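Local coordinates for protein putative drug/sodium antiporter (Escherichia coli, PDB 4Z3N) that probably exports the genotoxin colibactin or its precursors across the cell membrane as a MATE-family transporter, with antiport as the likely mechanism, at residues S164-I168 / Q221-V225; M171-F175 / F228-L232; L174-A178 / T311-T315; V183-S188 / M224-F228. All coordinates share one frame; numbering follows the deposited sequence.

Contact 1. Residues S164-I168 / Q221-V225; sequences SIMLI and QLSMV. With OLC ((2R)-2,3-dihydroxypropyl (9Z)-octadec-9-enoate), chain E.
Ile168 and Val225 carry most of the apolar contact between helices 162-177 and 209-232. The two side chains cross at about a right angle, with CD1 of Ile168 lying 3.6 Å from CG2 of Val225. The Ile168 side chain is extended to its tip (chi2 -179°), and that carries CD1 past the valine to Gln221, where it meets CB at 4.0 Å. The same methyl also faces the Gln221 carbonyl oxygen, which is already taken up within its own helix by Val225 N. Toward the starts of the two segments, Ser164 meets Leu222 mainly through CB, 3.8 Å from CD2. At the other methyl of Val225, CG1, Leu167 CD1 makes a looser touch at 4.4 Å. The two helices run in broadly the same direction, their local axes 9.8 Å apart at an angle of 45°. They are alternate members of a bundle of membrane helices, with the antiparallel helix 181-204 between them in the chain, as expected for the all-helical MATE fold. No hydrogen bond links the segments. A second polar side chain, Gln221, brings its amide to Ile165, CD lying 4.0 Å from CD1. The glutamine chain is bent at chi2 (148°), and the amide lies between this methyl and the acyl chain of a bound monoolein. The lipid passes C4 by CD at 3.6 Å; its closer approach to OE1 is doubtful. Helix 75-101 closes round this group, Phe82 touching Gln221 and Ala85 touching Ile165.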
# COMPACT_ATOMS: atom_id res chain seq x y z
N SER A 164 -3.45 2.47 -17.97
CA SER A 164 -2.25 1.65 -17.93
C SER A 164 -1.93 1.25 -16.50
O SER A 164 -1.56 0.09 -16.23
CB SER A 164 -1.07 2.38 -18.58
OG SER A 164 -1.53 3.32 -19.55
N ILE A 165 -2.07 2.20 -15.58
CA ILE A 165 -1.90 1.92 -14.16
C ILE A 165 -2.94 0.90 -13.64
O ILE A 165 -2.59 -0.03 -12.91
CB ILE A 165 -2.02 3.22 -13.31
CG1 ILE A 165 -1.05 4.29 -13.81
CG2 ILE A 165 -1.78 2.92 -11.83
CD1 ILE A 165 0.38 3.80 -14.00
N MET A 166 -4.20 1.08 -14.02
CA MET A 166 -5.23 0.12 -13.64
C MET A 166 -4.91 -1.27 -14.17
O MET A 166 -5.09 -2.26 -13.47
CB MET A 166 -6.61 0.57 -14.13
CG MET A 166 -7.04 1.94 -13.62
SD MET A 166 -7.28 2.05 -11.82
CE MET A 166 -5.94 3.11 -11.27
N LEU A 167 -4.45 -1.32 -15.42
CA LEU A 167 -4.04 -2.56 -16.08
C LEU A 167 -3.00 -3.34 -15.28
O LEU A 167 -3.06 -4.56 -15.21
CB LEU A 167 -3.47 -2.26 -17.46
CG LEU A 167 -4.39 -2.64 -18.61
CD1 LEU A 167 -3.66 -2.48 -19.94
CD2 LEU A 167 -4.86 -4.08 -18.42
N ILE A 168 -2.05 -2.62 -14.68
CA ILE A 168 -1.01 -3.21 -13.84
C ILE A 168 -1.56 -3.81 -12.56
O ILE A 168 -1.10 -4.85 -12.10
CB ILE A 168 0.06 -2.17 -13.50
CG1 ILE A 168 0.86 -1.82 -14.76
CG2 ILE A 168 0.98 -2.67 -12.38
CD1 ILE A 168 1.96 -0.83 -14.54
N GLN A 221 6.70 1.64 -16.73
CA GLN A 221 5.50 0.97 -16.27
C GLN A 221 4.85 0.16 -17.39
O GLN A 221 4.34 -0.94 -17.16
CB GLN A 221 4.51 1.97 -15.67
CG GLN A 221 4.77 2.29 -14.18
CD GLN A 221 4.38 3.73 -13.79
OE1 GLN A 221 4.76 4.21 -12.72
NE2 GLN A 221 3.63 4.42 -14.65
N LEU A 222 4.88 0.70 -18.61
CA LEU A 222 4.31 -0.03 -19.74
C LEU A 222 5.13 -1.28 -20.07
O LEU A 222 4.55 -2.33 -20.32
CB LEU A 222 4.21 0.87 -20.96
CG LEU A 222 3.02 1.83 -20.96
CD1 LEU A 222 3.01 2.65 -22.23
CD2 LEU A 222 1.72 1.06 -20.79
N SER A 223 6.45 -1.19 -20.04
CA SER A 223 7.27 -2.37 -20.29
C SER A 223 6.97 -3.46 -19.27
O SER A 223 6.99 -4.65 -19.60
CB SER A 223 8.77 -2.03 -20.29
OG SER A 223 9.08 -1.00 -19.37
N MET A 224 6.68 -3.06 -18.04
CA MET A 224 6.15 -4.02 -17.07
C MET A 224 4.85 -4.64 -17.58
O MET A 224 4.70 -5.87 -17.59
CB MET A 224 5.90 -3.34 -15.73
CG MET A 224 7.14 -2.89 -15.00
SD MET A 224 6.67 -2.36 -13.34
CE MET A 224 5.47 -3.65 -12.90
N VAL A 225 3.92 -3.79 -17.99
CA VAL A 225 2.64 -4.21 -18.54
C VAL A 225 2.85 -5.20 -19.69
O VAL A 225 2.20 -6.24 -19.77
CB VAL A 225 1.83 -3.00 -19.04
CG1 VAL A 225 0.59 -3.46 -19.76
CG2 VAL A 225 1.47 -2.11 -17.87
C9 OLC E . 4.93 7.00 -10.68
C8 OLC E . 6.14 6.17 -11.07
C7 OLC E . 6.42 5.10 -10.03
C6 OLC E . 7.02 3.87 -10.68
C5 OLC E . 6.30 2.64 -10.17
C4 OLC E . 5.92 1.70 -11.30

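Contact 2. Residues M171-F175 / F228-L232; sequences MMGLF and FIYTL
Phe175 and Phe228 meet as a nearly parallel but widely slid pair of rings: the planes lie at 24°, the centroids are 5.4 Å apart, and there is little overlap. CE2 of Phe175 comes to 3.9 Å from CD1 of Phe228. The far edge of the Phe175 ring points at the opposite backbone, with CZ 3.8 Å from the carbonyl oxygen of Phe228 and the amide N of Leu232 also near the ring plane. That oxygen is held by Leu232 N within its own helix. The pair lies between helices 162-177 and 209-232 of the membrane bundle, which diverge at 36° here, while helix 181-204 covers it through Val183 and Ala187. Aliphatic side chains make the remaining contacts, with the rings and with one another. Met171 lies along Phe228, CG to CD2 at 3.8 Å. Its chain is bent at both chi2 (-63°) and chi3, which brings SD to 3.9 Å from CD2 of Leu232. Leu174 and Leu232 reach toward each other tip to tip. Thr231 offers CG2 to the ring, 3.6 Å from CZ of Phe175, while OG1 is hydrogen-bonded to Tyr227 O of its own helix.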
# COMPACT_ATOMS: atom_id res chain seq x y z
N MET A 171 -3.01 -7.17 -13.53
CA MET A 171 -1.91 -8.09 -13.77
C MET A 171 -1.24 -8.54 -12.47
O MET A 171 -1.03 -9.74 -12.25
CB MET A 171 -0.88 -7.44 -14.69
CG MET A 171 -1.42 -7.08 -16.07
SD MET A 171 -1.97 -8.50 -17.06
CE MET A 171 -3.52 -8.92 -16.28
N MET A 172 -0.92 -7.56 -11.62
CA MET A 172 -0.40 -7.84 -10.28
C MET A 172 -1.34 -8.78 -9.56
O MET A 172 -0.90 -9.78 -8.98
CB MET A 172 -0.23 -6.55 -9.48
CG MET A 172 0.83 -5.58 -10.00
SD MET A 172 2.45 -5.95 -9.33
CE MET A 172 2.12 -5.83 -7.57
N GLY A 173 -2.63 -8.47 -9.60
CA GLY A 173 -3.65 -9.29 -8.96
C GLY A 173 -3.76 -10.68 -9.56
O GLY A 173 -3.99 -11.67 -8.86
N LEU A 174 -3.57 -10.76 -10.87
CA LEU A 174 -3.57 -12.03 -11.57
C LEU A 174 -2.42 -12.95 -11.10
O LEU A 174 -2.65 -14.08 -10.68
CB LEU A 174 -3.51 -11.79 -13.08
CG LEU A 174 -3.65 -13.01 -13.98
CD1 LEU A 174 -4.67 -13.92 -13.39
CD2 LEU A 174 -4.08 -12.60 -15.38
N PHE A 175 -1.18 -12.46 -11.16
CA PHE A 175 -0.03 -13.30 -10.84
C PHE A 175 0.18 -13.52 -9.33
O PHE A 175 0.74 -14.53 -8.91
CB PHE A 175 1.23 -12.71 -11.47
CG PHE A 175 1.31 -12.92 -12.96
CD1 PHE A 175 1.89 -14.09 -13.48
CD2 PHE A 175 0.83 -11.96 -13.84
CE1 PHE A 175 1.99 -14.29 -14.84
CE2 PHE A 175 0.92 -12.16 -15.23
CZ PHE A 175 1.50 -13.32 -15.73
N PHE A 228 4.02 -8.66 -18.48
CA PHE A 228 2.93 -9.44 -17.91
C PHE A 228 2.13 -10.16 -19.00
O PHE A 228 1.92 -11.37 -18.94
CB PHE A 228 2.01 -8.55 -17.09
CG PHE A 228 2.53 -8.24 -15.72
CD1 PHE A 228 3.32 -9.15 -15.05
CD2 PHE A 228 2.23 -7.03 -15.11
CE1 PHE A 228 3.81 -8.86 -13.77
CE2 PHE A 228 2.71 -6.74 -13.84
CZ PHE A 228 3.50 -7.65 -13.17
N ILE A 229 1.69 -9.40 -19.99
CA ILE A 229 0.87 -9.96 -21.05
C ILE A 229 1.63 -11.01 -21.85
O ILE A 229 1.08 -12.07 -22.16
CB ILE A 229 0.35 -8.87 -21.99
CG1 ILE A 229 -0.54 -7.88 -21.22
CG2 ILE A 229 -0.44 -9.48 -23.15
CD1 ILE A 229 -1.16 -6.80 -22.10
N TYR A 230 2.90 -10.76 -22.16
CA TYR A 230 3.68 -11.78 -22.86
C TYR A 230 3.82 -13.03 -22.01
O TYR A 230 3.58 -14.12 -22.51
CB TYR A 230 5.06 -11.25 -23.28
CG TYR A 230 4.96 -10.29 -24.45
CD1 TYR A 230 3.95 -10.43 -25.41
CD2 TYR A 230 5.85 -9.23 -24.60
CE1 TYR A 230 3.83 -9.55 -26.47
CE2 TYR A 230 5.74 -8.34 -25.67
CZ TYR A 230 4.73 -8.51 -26.60
OH TYR A 230 4.62 -7.64 -27.66
N THR A 231 4.18 -12.88 -20.75
CA THR A 231 4.23 -14.01 -19.83
C THR A 231 2.90 -14.74 -19.86
O THR A 231 2.83 -15.96 -19.99
CB THR A 231 4.54 -13.58 -18.38
OG1 THR A 231 5.89 -13.14 -18.28
CG2 THR A 231 4.32 -14.73 -17.41
N LEU A 232 1.84 -13.95 -19.79
CA LEU A 232 0.49 -14.45 -19.68
C LEU A 232 0.03 -15.18 -20.95
O LEU A 232 -0.97 -15.89 -20.95
CB LEU A 232 -0.44 -13.28 -19.37
CG LEU A 232 -1.85 -13.52 -18.90
CD1 LEU A 232 -1.88 -14.71 -17.95
CD2 LEU A 232 -2.31 -12.26 -18.21

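Contact 3. Residues L174-A178 / T311-T315; sequences LFQGA and TALLT
The backbone carbonyl oxygen of Gln176 accepts a hydrogen bond from OG1 of Thr315 at 2.8 Å. The hydroxyl approaches from above the carbonyl plane, 39° out of it, and so not along a lone pair. With OG1 used in this way, the Thr315 methyl CG2 comes to rest 3.5 Å from the carbonyl oxygen of Gly177, an oxygen that accepts a hydrogen bond from NE2 of Gln319, one turn further along helix 286-322. Both carbonyls belong to the last turn of helix 162-177, where the helix is running out of its own backbone donors, and the neighbouring helix supplies side-chain donors instead. The Gln176 side chain returns the link. Extended from CA outward (chi1 162°), the chain carries the amide across the gap, where NE2 donates to the carbonyl oxygen of Thr311 at 3.1 Å. This bond is fairly straight, 157° at the hydrogen, and close to the amide plane, but it meets the Thr311 carbonyl from the side, tilted from its plane. At the other end of the same amide, OE1 bonds to NE2 of Gln89 on helix 75-101, and the two partners together fix the rotation of this buried group. Leu314 crosses the amide at about a right angle, CD2 4.0 Å from NE2. Thr311 and Leu314 lie within the second MatE sequence range and Gln176 within the first, making this a polar cross-link between the two halves of the MATE fold.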
# COMPACT_ATOMS: atom_id res chain seq x y z
N LEU A 174 -3.57 -10.76 -10.87
CA LEU A 174 -3.57 -12.03 -11.57
C LEU A 174 -2.42 -12.95 -11.10
O LEU A 174 -2.65 -14.08 -10.68
CB LEU A 174 -3.51 -11.79 -13.08
CG LEU A 174 -3.65 -13.01 -13.98
CD1 LEU A 174 -4.67 -13.92 -13.39
CD2 LEU A 174 -4.08 -12.60 -15.38
N PHE A 175 -1.18 -12.46 -11.16
CA PHE A 175 -0.03 -13.30 -10.84
C PHE A 175 0.18 -13.52 -9.33
O PHE A 175 0.74 -14.53 -8.91
CB PHE A 175 1.23 -12.71 -11.47
CG PHE A 175 1.31 -12.92 -12.96
CD1 PHE A 175 1.89 -14.09 -13.48
CD2 PHE A 175 0.83 -11.96 -13.84
CE1 PHE A 175 1.99 -14.29 -14.84
CE2 PHE A 175 0.92 -12.16 -15.23
CZ PHE A 175 1.50 -13.32 -15.73
N GLN A 176 -0.28 -12.58 -8.52
CA GLN A 176 -0.28 -12.76 -7.08
C GLN A 176 -1.35 -13.80 -6.64
O GLN A 176 -1.12 -14.59 -5.72
CB GLN A 176 -0.51 -11.43 -6.39
CG GLN A 176 -0.97 -11.57 -4.96
CD GLN A 176 -1.34 -10.26 -4.33
OE1 GLN A 176 -1.84 -9.35 -5.00
NE2 GLN A 176 -1.10 -10.14 -3.04
N GLY A 177 -2.51 -13.81 -7.30
CA GLY A 177 -3.54 -14.80 -7.02
C GLY A 177 -3.08 -16.23 -7.30
O GLY A 177 -3.35 -17.16 -6.52
N ALA A 178 -2.35 -16.40 -8.40
CA ALA A 178 -1.80 -17.69 -8.79
C ALA A 178 -0.53 -18.07 -8.03
O ALA A 178 0.06 -19.11 -8.29
CB ALA A 178 -1.51 -17.70 -10.27
N THR A 311 0.99 -9.62 1.34
CA THR A 311 0.60 -9.97 -0.02
C THR A 311 0.65 -11.48 -0.15
O THR A 311 -0.19 -12.07 -0.83
CB THR A 311 1.51 -9.30 -1.16
OG1 THR A 311 2.85 -9.80 -1.09
CG2 THR A 311 1.50 -7.79 -1.10
N ALA A 312 1.63 -12.10 0.52
CA ALA A 312 1.86 -13.54 0.46
C ALA A 312 0.73 -14.28 1.16
O ALA A 312 0.35 -15.38 0.78
CB ALA A 312 3.20 -13.92 1.08
N LEU A 313 0.20 -13.63 2.20
CA LEU A 313 -0.80 -14.21 3.07
C LEU A 313 -2.16 -14.24 2.39
O LEU A 313 -2.96 -15.14 2.65
CB LEU A 313 -0.88 -13.43 4.39
CG LEU A 313 -1.95 -13.96 5.35
CD1 LEU A 313 -1.59 -15.37 5.88
CD2 LEU A 313 -2.17 -12.99 6.47
N LEU A 314 -2.41 -13.25 1.54
CA LEU A 314 -3.66 -13.19 0.78
C LEU A 314 -3.82 -14.45 -0.10
O LEU A 314 -4.85 -15.14 -0.09
CB LEU A 314 -3.70 -11.91 -0.08
CG LEU A 314 -5.03 -11.71 -0.80
CD1 LEU A 314 -5.87 -10.70 -0.08
CD2 LEU A 314 -4.83 -11.29 -2.24
N THR A 315 -2.77 -14.76 -0.85
CA THR A 315 -2.72 -15.97 -1.65
C THR A 315 -2.88 -17.27 -0.85
O THR A 315 -3.60 -18.18 -1.29
CB THR A 315 -1.43 -16.02 -2.39
OG1 THR A 315 -1.15 -14.71 -2.90
CG2 THR A 315 -1.52 -17.03 -3.52

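Contact 4. Residues V183-S188 / M224-F228; sequences VIMKAS and MVAYF
Contact between Ala187 and the side chains of Met224, Tyr227 and Phe228 is the apolar interface of two consecutive antiparallel membrane helices, 181-204 and 209-232, joined by a short loop. Their local axes come within 9.2 Å at 146°. Ala187 is the point of closest backbone approach, its CA 5.1 Å from that of Met224, and its small side chain leaves room for the larger groups opposite. Its CB comes obliquely to the Phe228 ring, 3.5 Å from CE1, and lies 4.0 Å from CD1 of Tyr227. The backbone N and CA of Ala187 sit over one face of the Tyr227 ring, toward its rim. Val183, one turn earlier, serves both rings at once: CG1 lies in plane at the edge of each, 3.9 Å from CE1 of Tyr227 and 4.0 Å from CD1 of Phe228. Ile184 places its CA at the edge of the Phe228 ring, near its plane. Tyr227 extends across helix 181-204, its CG anti to the backbone N (chi1 -168°), and reaches the aliphatic part of Lys186, with OH 3.5 Å from CD; the lysine chain then leads away with its charged end. On the other flank, Met224 lies beside the Ala187 carbonyl, SD to O at 4.0 Å. Small-against-large packing of this kind joins the arms of an antiparallel helical hairpin within the MATE transmembrane bundle.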
# COMPACT_ATOMS: atom_id res chain seq x y z
N VAL A 183 7.29 -13.65 -11.46
CA VAL A 183 6.90 -12.89 -12.63
C VAL A 183 6.72 -11.43 -12.25
O VAL A 183 7.06 -10.52 -13.01
CB VAL A 183 5.62 -13.45 -13.26
CG1 VAL A 183 5.18 -12.60 -14.44
CG2 VAL A 183 5.87 -14.89 -13.67
N ILE A 184 6.20 -11.21 -11.04
CA ILE A 184 6.04 -9.87 -10.50
C ILE A 184 7.41 -9.27 -10.17
O ILE A 184 7.66 -8.10 -10.43
CB ILE A 184 5.15 -9.87 -9.25
CG1 ILE A 184 3.71 -10.24 -9.62
CG2 ILE A 184 5.18 -8.52 -8.57
CD1 ILE A 184 2.76 -10.29 -8.45
N MET A 185 8.31 -10.09 -9.63
CA MET A 185 9.62 -9.58 -9.25
C MET A 185 10.46 -9.26 -10.47
O MET A 185 11.21 -8.28 -10.47
CB MET A 185 10.39 -10.56 -8.36
CG MET A 185 11.71 -9.96 -7.85
SD MET A 185 12.96 -11.14 -7.26
CE MET A 185 13.13 -12.17 -8.71
N LYS A 186 10.33 -10.09 -11.52
CA LYS A 186 11.07 -9.89 -12.77
C LYS A 186 10.50 -8.72 -13.56
O LYS A 186 11.26 -7.90 -14.07
CB LYS A 186 11.04 -11.16 -13.62
CG LYS A 186 11.96 -12.26 -13.09
CD LYS A 186 11.79 -13.55 -13.89
CE LYS A 186 12.13 -14.79 -13.06
NZ LYS A 186 11.64 -16.05 -13.72
N ALA A 187 9.17 -8.62 -13.63
CA ALA A 187 8.54 -7.43 -14.20
C ALA A 187 9.05 -6.17 -13.52
O ALA A 187 9.40 -5.19 -14.17
CB ALA A 187 7.03 -7.51 -14.07
N SER A 188 9.10 -6.21 -12.19
CA SER A 188 9.56 -5.06 -11.42
C SER A 188 10.99 -4.64 -11.81
O SER A 188 11.27 -3.46 -12.02
CB SER A 188 9.48 -5.36 -9.92
OG SER A 188 8.18 -5.09 -9.42
N MET A 224 6.68 -3.06 -18.04
CA MET A 224 6.15 -4.02 -17.07
C MET A 224 4.85 -4.64 -17.58
O MET A 224 4.70 -5.87 -17.59
CB MET A 224 5.90 -3.34 -15.73
CG MET A 224 7.14 -2.89 -15.00
SD MET A 224 6.67 -2.36 -13.34
CE MET A 224 5.47 -3.65 -12.90
N VAL A 225 3.92 -3.79 -17.99
CA VAL A 225 2.64 -4.21 -18.54
C VAL A 225 2.85 -5.20 -19.69
O VAL A 225 2.20 -6.24 -19.77
CB VAL A 225 1.83 -3.00 -19.04
CG1 VAL A 225 0.59 -3.46 -19.76
CG2 VAL A 225 1.47 -2.11 -17.87
N ALA A 226 3.77 -4.84 -20.57
CA ALA A 226 4.17 -5.70 -21.66
C ALA A 226 4.66 -7.06 -21.15
O ALA A 226 4.21 -8.11 -21.62
CB ALA A 226 5.24 -5.03 -22.48
N TYR A 227 5.57 -7.05 -20.19
CA TYR A 227 6.12 -8.28 -19.62
C TYR A 227 5.02 -9.23 -19.14
O TYR A 227 5.10 -10.44 -19.35
CB TYR A 227 7.06 -7.96 -18.46
CG TYR A 227 7.87 -9.15 -18.01
CD1 TYR A 227 7.33 -10.09 -17.15
CD2 TYR A 227 9.17 -9.34 -18.46
CE1 TYR A 227 8.06 -11.19 -16.74
CE2 TYR A 227 9.91 -10.43 -18.05
CZ TYR A 227 9.35 -11.35 -17.19
OH TYR A 227 10.07 -12.44 -16.77
N PHE A 228 4.02 -8.66 -18.48
CA PHE A 228 2.93 -9.44 -17.91
C PHE A 228 2.13 -10.16 -19.00
O PHE A 228 1.92 -11.37 -18.94
CB PHE A 228 2.01 -8.55 -17.09
CG PHE A 228 2.53 -8.24 -15.72
CD1 PHE A 228 3.32 -9.15 -15.05
CD2 PHE A 228 2.23 -7.03 -15.11
CE1 PHE A 228 3.81 -8.86 -13.77
CE2 PHE A 228 2.71 -6.74 -13.84
CZ PHE A 228 3.50 -7.65 -13.17

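Overall arrangement
Contacts 1, 2 and 4 form one cluster along helix 209-232, with centres 7 to 10 Å apart. Contacts 1 and 2 follow each other along the pair 162-177 and 209-232, and contact 4 brings in helix 181-204, which lies between these two in the chain. Three consecutive membrane helices are thereby packed together, with Phe228 shared by contacts 2 and 4. Contact 3 leaves from the end of helix 162-177, its centre about 12 Å from that of contact 2, and reaches helix 286-322; contact 4 is nested inside the loop it closes. In the first three the helices meet by apolar packing, whereas the hydrogen bonds of contact 3 tie them to helix 286-322, within the second MatE sequence range.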